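Local coordinates for riboflavin kinase, putative (Trypanosoma brucei, PDB 3BNW), which probably catalyses the ATP-dependent phosphorylation of riboflavin to FMN, the one step of this route to the cofactor, at residues 52-65 with 76-88. Numbering follows the deposited sequence.
Sequences LQPYKNLVVYGWGT and SFGPYPFAASIGF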
ATOM      1  N   LEU A  52     -12.256  -4.535   1.067  1.00 28.47           N
ATOM      2  CA  LEU A  52     -11.132  -4.322   1.980  1.00 27.88           C
ATOM      3  C   LEU A  52     -11.437  -4.671   3.441  1.00 27.71           C
ATOM      4  O   LEU A  52     -10.522  -4.745   4.263  1.00 27.37           O
ATOM      5  CB  LEU A  52     -10.648  -2.873   1.887  1.00 27.36           C
ATOM      6  CG  LEU A  52     -10.063  -2.477   0.532  1.00 26.48           C
ATOM      7  CD1 LEU A  52      -9.937  -0.969   0.424  1.00 25.07           C
ATOM      8  CD2 LEU A  52      -8.727  -3.159   0.300  1.00 25.66           C
ATOM      9  N   GLN A  53     -12.708  -4.902   3.761  1.00 27.75           N
ATOM     10  CA  GLN A  53     -13.119  -5.159   5.143  1.00 28.09           C
ATOM     11  C   GLN A  53     -12.288  -6.228   5.867  1.00 28.33           C
ATOM     12  O   GLN A  53     -11.915  -6.029   7.018  1.00 28.82           O
ATOM     13  CB  GLN A  53     -14.615  -5.501   5.216  1.00 28.05           C
ATOM     14  CG  GLN A  53     -15.548  -4.307   4.989  1.00 28.67           C
ATOM     15  CD  GLN A  53     -15.368  -3.187   6.017  1.00 29.93           C
ATOM     16  OE1 GLN A  53     -15.173  -2.023   5.657  1.00 30.69           O
ATOM     17  NE2 GLN A  53     -15.425  -3.539   7.299  1.00 29.28           N
ATOM     18  N   PRO A  54     -11.962  -7.350   5.195  1.00 28.61           N
ATOM     19  CA  PRO A  54     -11.153  -8.369   5.877  1.00 28.50           C
ATOM     20  C   PRO A  54      -9.718  -7.943   6.214  1.00 28.48           C
ATOM     21  O   PRO A  54      -8.996  -8.710   6.847  1.00 28.53           O
ATOM     22  CB  PRO A  54     -11.121  -9.533   4.869  1.00 28.28           C
ATOM     23  CG  PRO A  54     -12.171  -9.231   3.864  1.00 28.28           C
ATOM     24  CD  PRO A  54     -12.294  -7.757   3.817  1.00 28.64           C
ATOM     25  N   TYR A  55      -9.313  -6.750   5.786  1.00 28.67           N
ATOM     26  CA  TYR A  55      -7.945  -6.274   5.963  1.00 28.96           C
ATOM     27  C   TYR A  55      -7.849  -5.061   6.895  1.00 28.69           C
ATOM     28  O   TYR A  55      -6.768  -4.499   7.064  1.00 28.89           O
ATOM     29  CB  TYR A  55      -7.351  -5.924   4.596  1.00 29.40           C
ATOM     30  CG  TYR A  55      -7.460  -7.054   3.601  1.00 29.96           C
ATOM     31  CD1 TYR A  55      -8.467  -7.066   2.643  1.00 31.19           C
ATOM     32  CD2 TYR A  55      -6.580  -8.126   3.638  1.00 30.37           C
ATOM     33  CE1 TYR A  55      -8.585  -8.108   1.733  1.00 30.95           C
ATOM     34  CE2 TYR A  55      -6.688  -9.173   2.738  1.00 31.35           C
ATOM     35  CZ  TYR A  55      -7.692  -9.155   1.784  1.00 31.04           C
ATOM     36  OH  TYR A  55      -7.804 -10.184   0.883  1.00 30.94           O
ATOM     37  N   LYS A  56      -8.966  -4.670   7.510  1.00 28.24           N
ATOM     38  CA  LYS A  56      -8.990  -3.489   8.372  1.00 27.82           C
ATOM     39  C   LYS A  56      -8.285  -3.753   9.693  1.00 26.81           C
ATOM     40  O   LYS A  56      -8.306  -4.877  10.194  1.00 26.82           O
ATOM     41  CB  LYS A  56     -10.429  -3.017   8.626  1.00 28.09           C
ATOM     42  CG  LYS A  56     -11.259  -3.882   9.578  1.00 28.37           C
ATOM     43  CD  LYS A  56     -12.723  -3.472   9.501  1.00 28.44           C
ATOM     44  CE  LYS A  56     -13.573  -4.173  10.541  1.00 29.42           C
ATOM     45  NZ  LYS A  56     -15.011  -3.755  10.461  1.00 30.10           N
ATOM     46  N   ASN A  57      -7.681  -2.697  10.241  1.00 25.74           N
ATOM     47  CA  ASN A  57      -6.925  -2.737  11.500  1.00 24.73           C
ATOM     48  C   ASN A  57      -5.534  -3.340  11.308  1.00 24.28           C
ATOM     49  O   ASN A  57      -4.960  -3.884  12.242  1.00 24.01           O
ATOM     50  CB  ASN A  57      -7.706  -3.481  12.604  1.00 24.45           C
ATOM     51  CG  ASN A  57      -7.255  -3.108  14.016  1.00 23.55           C
ATOM     52  OD1 ASN A  57      -7.120  -3.973  14.878  1.00 21.67           O
ATOM     53  ND2 ASN A  57      -7.033  -1.821  14.255  1.00 22.62           N
ATOM     54  N   LEU A  58      -4.988  -3.211  10.098  1.00 24.10           N
ATOM     55  CA  LEU A  58      -3.704  -3.831   9.749  1.00 23.60           C
ATOM     56  C   LEU A  58      -2.751  -2.892   9.033  1.00 22.72           C
ATOM     57  O   LEU A  58      -3.174  -1.986   8.313  1.00 22.45           O
ATOM     58  CB  LEU A  58      -3.923  -5.029   8.824  1.00 23.71           C
ATOM     59  CG  LEU A  58      -4.811  -6.164   9.306  1.00 24.25           C
ATOM     60  CD1 LEU A  58      -4.982  -7.175   8.163  1.00 25.02           C
ATOM     61  CD2 LEU A  58      -4.240  -6.822  10.561  1.00 23.55           C
ATOM     62  N   VAL A  59      -1.457  -3.143   9.232  1.00 22.46           N
ATOM     63  CA  VAL A  59      -0.401  -2.613   8.372  1.00 21.89           C
ATOM     64  C   VAL A  59       0.025  -3.745   7.439  1.00 22.26           C
ATOM     65  O   VAL A  59       0.395  -4.833   7.903  1.00 22.61           O
ATOM     66  CB  VAL A  59       0.837  -2.152   9.162  1.00 21.73           C
ATOM     67  CG1 VAL A  59       1.912  -1.641   8.201  1.00 19.86           C
ATOM     68  CG2 VAL A  59       0.461  -1.088  10.182  1.00 20.20           C
ATOM     69  N   VAL A  60      -0.041  -3.493   6.134  1.00 22.14           N
ATOM     70  CA  VAL A  60       0.244  -4.517   5.126  1.00 21.73           C
ATOM     71  C   VAL A  60       1.408  -4.084   4.250  1.00 21.48           C
ATOM     72  O   VAL A  60       1.857  -2.951   4.338  1.00 20.82           O
ATOM     73  CB  VAL A  60      -0.993  -4.817   4.235  1.00 21.45           C
ATOM     74  CG1 VAL A  60      -2.143  -5.335   5.090  1.00 21.78           C
ATOM     75  CG2 VAL A  60      -1.408  -3.589   3.432  1.00 19.52           C
ATOM     76  N   TYR A  61       1.881  -5.000   3.408  1.00 21.39           N
ATOM     77  CA  TYR A  61       3.026  -4.751   2.551  1.00 20.97           C
ATOM     78  C   TYR A  61       2.869  -5.407   1.184  1.00 20.81           C
ATOM     79  O   TYR A  61       2.038  -6.295   0.998  1.00 21.06           O
ATOM     80  CB  TYR A  61       4.301  -5.252   3.237  1.00 21.10           C
ATOM     81  CG  TYR A  61       4.373  -6.752   3.431  1.00 21.04           C
ATOM     82  CD1 TYR A  61       4.947  -7.571   2.459  1.00 21.94           C
ATOM     83  CD2 TYR A  61       3.876  -7.354   4.577  1.00 20.77           C
ATOM     84  CE1 TYR A  61       5.017  -8.946   2.624  1.00 21.32           C
ATOM     85  CE2 TYR A  61       3.948  -8.729   4.753  1.00 21.05           C
ATOM     86  CZ  TYR A  61       4.519  -9.521   3.770  1.00 20.88           C
ATOM     87  OH  TYR A  61       4.595 -10.890   3.929  1.00 20.79           O
ATOM     88  N   GLY A  62       3.682  -4.965   0.228  1.00 20.63           N
ATOM     89  CA  GLY A  62       3.679  -5.547  -1.113  1.00 20.19           C
ATOM     90  C   GLY A  62       4.389  -4.673  -2.123  1.00 19.88           C
ATOM     91  O   GLY A  62       5.258  -3.887  -1.766  1.00 19.36           O
ATOM     92  N   TRP A  63       4.003  -4.811  -3.389  1.00 20.10           N
ATOM     93  CA  TRP A  63       4.585  -4.034  -4.483  1.00 20.04           C
ATOM     94  C   TRP A  63       3.585  -3.015  -4.988  1.00 20.22           C
ATOM     95  O   TRP A  63       2.395  -3.299  -5.051  1.00 20.65           O
ATOM     96  CB  TRP A  63       4.969  -4.949  -5.642  1.00 19.99           C
ATOM     97  CG  TRP A  63       6.042  -5.915  -5.315  1.00 19.42           C
ATOM     98  CD1 TRP A  63       5.890  -7.234  -5.037  1.00 19.18           C
ATOM     99  CD2 TRP A  63       7.445  -5.644  -5.241  1.00 19.06           C
ATOM    100  NE1 TRP A  63       7.110  -7.806  -4.789  1.00 19.56           N
ATOM    101  CE2 TRP A  63       8.083  -6.851  -4.905  1.00 18.68           C
ATOM    102  CE3 TRP A  63       8.224  -4.496  -5.426  1.00 19.74           C
ATOM    103  CZ2 TRP A  63       9.468  -6.952  -4.747  1.00 19.07           C
ATOM    104  CZ3 TRP A  63       9.603  -4.594  -5.267  1.00 19.70           C
ATOM    105  CH2 TRP A  63      10.209  -5.818  -4.933  1.00 19.25           C
ATOM    106  N   GLY A  64       4.070  -1.836  -5.360  1.00 20.61           N
ATOM    107  CA  GLY A  64       3.206  -0.796  -5.908  1.00 20.74           C
ATOM    108  C   GLY A  64       3.856  -0.009  -7.022  1.00 20.82           C
ATOM    109  O   GLY A  64       5.073  -0.040  -7.189  1.00 20.65           O
ATOM    110  N   THR A  65       3.033   0.700  -7.785  1.00 21.27           N
ATOM    111  CA  THR A  65       3.527   1.587  -8.838  1.00 22.25           C
ATOM    112  C   THR A  65       2.745   2.897  -8.813  1.00 22.84           C
ATOM    113  O   THR A  65       1.626   2.951  -8.290  1.00 23.38           O
ATOM    114  CB  THR A  65       3.402   0.936 -10.247  1.00 22.26           C
ATOM    115  OG1 THR A  65       2.019   0.762 -10.584  1.00 22.37           O
ATOM    116  CG2 THR A  65       4.104  -0.420 -10.281  1.00 21.69           C
ATOM    117  N   SER A  76       5.962   6.483 -15.814  1.00 35.93           N
ATOM    118  CA  SER A  76       5.497   5.473 -14.856  1.00 34.61           C
ATOM    119  C   SER A  76       6.614   5.130 -13.874  1.00 33.64           C
ATOM    120  O   SER A  76       7.764   4.954 -14.270  1.00 33.60           O
ATOM    121  CB  SER A  76       5.032   4.205 -15.575  1.00 34.60           C
ATOM    122  OG  SER A  76       4.396   3.309 -14.667  1.00 34.22           O
ATOM    123  N   PHE A  77       6.266   5.031 -12.592  1.00 32.51           N
ATOM    124  CA  PHE A  77       7.250   4.815 -11.535  1.00 31.46           C
ATOM    125  C   PHE A  77       7.020   3.477 -10.844  1.00 30.64           C
ATOM    126  O   PHE A  77       5.878   3.066 -10.644  1.00 30.40           O
ATOM    127  CB  PHE A  77       7.195   5.966 -10.525  1.00 31.30           C
ATOM    128  CG  PHE A  77       7.393   7.323 -11.148  1.00 31.01           C
ATOM    129  CD1 PHE A  77       8.658   7.892 -11.218  1.00 30.97           C
ATOM    130  CD2 PHE A  77       6.317   8.025 -11.674  1.00 30.73           C
ATOM    131  CE1 PHE A  77       8.848   9.145 -11.794  1.00 31.31           C
ATOM    132  CE2 PHE A  77       6.495   9.276 -12.252  1.00 31.00           C
ATOM    133  CZ  PHE A  77       7.764   9.838 -12.311  1.00 31.25           C
ATOM    134  N   GLY A  78       8.114   2.800 -10.499  1.00 29.94           N
ATOM    135  CA  GLY A  78       8.061   1.511  -9.814  1.00 29.68           C
ATOM    136  C   GLY A  78       8.412   0.340 -10.716  1.00 29.51           C
ATOM    137  O   GLY A  78       8.950   0.536 -11.806  1.00 30.04           O
ATOM    138  N   PRO A  79       8.108  -0.894 -10.273  1.00 29.11           N
ATOM    139  CA  PRO A  79       7.441  -1.242  -9.012  1.00 28.92           C
ATOM    140  C   PRO A  79       8.333  -1.027  -7.783  1.00 28.53           C
ATOM    141  O   PRO A  79       9.522  -1.352  -7.814  1.00 28.46           O
ATOM    142  CB  PRO A  79       7.126  -2.729  -9.192  1.00 28.85           C
ATOM    143  CG  PRO A  79       8.201  -3.215 -10.087  1.00 28.62           C
ATOM    144  CD  PRO A  79       8.445  -2.096 -11.053  1.00 28.95           C
ATOM    145  N   TYR A  80       7.761  -0.471  -6.719  1.00 28.35           N
ATOM    146  CA  TYR A  80       8.498  -0.252  -5.472  1.00 28.17           C
ATOM    147  C   TYR A  80       7.888  -1.051  -4.324  1.00 28.23           C
ATOM    148  O   TYR A  80       6.695  -1.346  -4.341  1.00 27.95           O
ATOM    149  CB  TYR A  80       8.495   1.229  -5.095  1.00 27.69           C
ATOM    150  CG  TYR A  80       9.060   2.148  -6.148  1.00 27.13           C
ATOM    151  CD1 TYR A  80      10.383   2.032  -6.565  1.00 27.04           C
ATOM    152  CD2 TYR A  80       8.276   3.152  -6.718  1.00 26.60           C
ATOM    153  CE1 TYR A  80      10.910   2.887  -7.538  1.00 26.33           C
ATOM    154  CE2 TYR A  80       8.797   4.011  -7.686  1.00 25.97           C
ATOM    155  CZ  TYR A  80      10.108   3.870  -8.091  1.00 25.93           C
ATOM    156  OH  TYR A  80      10.623   4.715  -9.050  1.00 27.28           O
ATOM    157  N   PRO A  81       8.708  -1.400  -3.314  1.00 28.82           N
ATOM    158  CA  PRO A  81       8.148  -1.919  -2.061  1.00 28.94           C
ATOM    159  C   PRO A  81       7.267  -0.872  -1.365  1.00 29.07           C
ATOM    160  O   PRO A  81       7.484   0.330  -1.526  1.00 29.14           O
ATOM    161  CB  PRO A  81       9.391  -2.223  -1.205  1.00 28.75           C
ATOM    162  CG  PRO A  81      10.538  -2.252  -2.147  1.00 29.02           C
ATOM    163  CD  PRO A  81      10.181  -1.339  -3.279  1.00 28.86           C
ATOM    164  N   PHE A  82       6.272  -1.323  -0.615  1.00 29.34           N
ATOM    165  CA  PHE A  82       5.422  -0.408   0.133  1.00 29.81           C
ATOM    166  C   PHE A  82       4.842  -1.106   1.348  1.00 29.88           C
ATOM    167  O   PHE A  82       4.687  -2.327   1.355  1.00 29.55           O
ATOM    168  CB  PHE A  82       4.283   0.133  -0.744  1.00 30.07           C
ATOM    169  CG  PHE A  82       3.088  -0.767  -0.797  1.00 30.81           C
ATOM    170  CD1 PHE A  82       2.994  -1.759  -1.760  1.00 31.44           C
ATOM    171  CD2 PHE A  82       2.067  -0.644   0.132  1.00 30.74           C
ATOM    172  CE1 PHE A  82       1.898  -2.606  -1.795  1.00 31.58           C
ATOM    173  CE2 PHE A  82       0.974  -1.486   0.101  1.00 30.32           C
ATOM    174  CZ  PHE A  82       0.888  -2.467  -0.862  1.00 30.70           C
ATOM    175  N   ALA A  83       4.552  -0.315   2.379  1.00 30.23           N
ATOM    176  CA  ALA A  83       3.703  -0.737   3.485  1.00 30.21           C
ATOM    177  C   ALA A  83       2.477   0.163   3.453  1.00 30.57           C
ATOM    178  O   ALA A  83       2.497   1.213   2.803  1.00 31.08           O
ATOM    179  CB  ALA A  83       4.432  -0.609   4.798  1.00 30.11           C
ATOM    180  N   ALA A  84       1.411  -0.235   4.135  1.00 30.94           N
ATOM    181  CA  ALA A  84       0.171   0.544   4.107  1.00 31.13           C
ATOM    182  C   ALA A  84      -0.711   0.224   5.291  1.00 31.50           C
ATOM    183  O   ALA A  84      -0.748  -0.919   5.749  1.00 31.52           O
ATOM    184  CB  ALA A  84      -0.595   0.276   2.808  1.00 30.91           C
ATOM    185  N   SER A  85      -1.437   1.232   5.768  1.00 31.88           N
ATOM    186  CA  SER A  85      -2.402   1.044   6.846  1.00 32.28           C
ATOM    187  C   SER A  85      -3.815   1.020   6.277  1.00 32.87           C
ATOM    188  O   SER A  85      -4.187   1.902   5.500  1.00 32.73           O
ATOM    189  CB  SER A  85      -2.283   2.166   7.876  1.00 32.14           C
ATOM    190  OG  SER A  85      -0.973   2.224   8.411  1.00 32.18           O
ATOM    191  N   ILE A  86      -4.590   0.006   6.664  1.00 33.68           N
ATOM    192  CA  ILE A  86      -6.004  -0.097   6.298  1.00 34.27           C
ATOM    193  C   ILE A  86      -6.861   0.001   7.560  1.00 34.80           C
ATOM    194  O   ILE A  86      -6.871  -0.922   8.380  1.00 34.45           O
ATOM    195  CB  ILE A  86      -6.319  -1.425   5.556  1.00 34.25           C
ATOM    196  CG1 ILE A  86      -5.606  -1.472   4.203  1.00 35.01           C
ATOM    197  CG2 ILE A  86      -7.825  -1.589   5.341  1.00 33.63           C
ATOM    198  CD1 ILE A  86      -4.199  -2.010   4.264  1.00 36.18           C
ATOM    199  N   GLY A  87      -7.574   1.117   7.716  1.00 35.60           N
ATOM    200  CA  GLY A  87      -8.450   1.302   8.875  1.00 36.39           C
ATOM    201  C   GLY A  87      -9.478   2.411   8.696  1.00 36.70           C
ATOM    202  O   GLY A  87      -9.469   3.123   7.702  1.00 36.82           O
ATOM    203  N   PHE A  88     -10.356   2.545   9.688  1.00 37.40           N
ATOM    204  CA  PHE A  88     -11.391   3.576   9.698  1.00 37.69           C
ATOM    205  C   PHE A  88     -10.800   4.951  10.021  1.00 38.04           C
ATOM    206  O   PHE A  88      -9.735   5.054  10.635  1.00 38.02           O
ATOM    207  CB  PHE A  88     -12.487   3.216  10.702  1.00 37.42           C
TER
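Strands 58-65 and 76-87 pair antiparallel near the centre of the chain, as neighbours in the curled beta sheet of the riboflavin kinase fold. L58, V60, G62 and G64 form hydrogen-bonded pairs with I86, A84, F82 and Y80. The bond from I86 N to L58 O is nearly straight, 2.9 Å long with 172° at the hydrogen. At this end N57 and L58 both face I86, a G1 beta bulge. I86 O takes a 2.7 Å bond from N57 N and a weak one from L58 N.

On the face of V60 and I86, the two side chains cross at about a right angle. V60 CG2 meets I86 CD1 at 3.3 Å, while I86 CG2 turns to the backbone of Y55 and K56. The F82 ring lies over G62, and its CD1 also comes near G64 N. Its CG sits between its own backbone N and carbonyl carbon (chi1 85°), which lays the ring against G62. G62 N is 3.6 Å above one face of the F82 ring, and W63 O is 3.4 Å from F82 CE1, at the ring edge.

On the opposite face, W63 crosses P81 obliquely, with W63 CZ3 3.9 Å from P81 CD. At the far end of the pairing, T65 CG2 packs on CA and CB of P79, which follows a cis peptide bond.

Strand 115-126 pairs with 58-65 on its other side, and strand 98-103 pairs with 76-87. F82 and I86 touch F103 and V99 of the latter. Y61, W63 and P81 face helix 133-151, where W63 and P81 share L151, and W63 NE1 bonds to L156 O of helix 154-157.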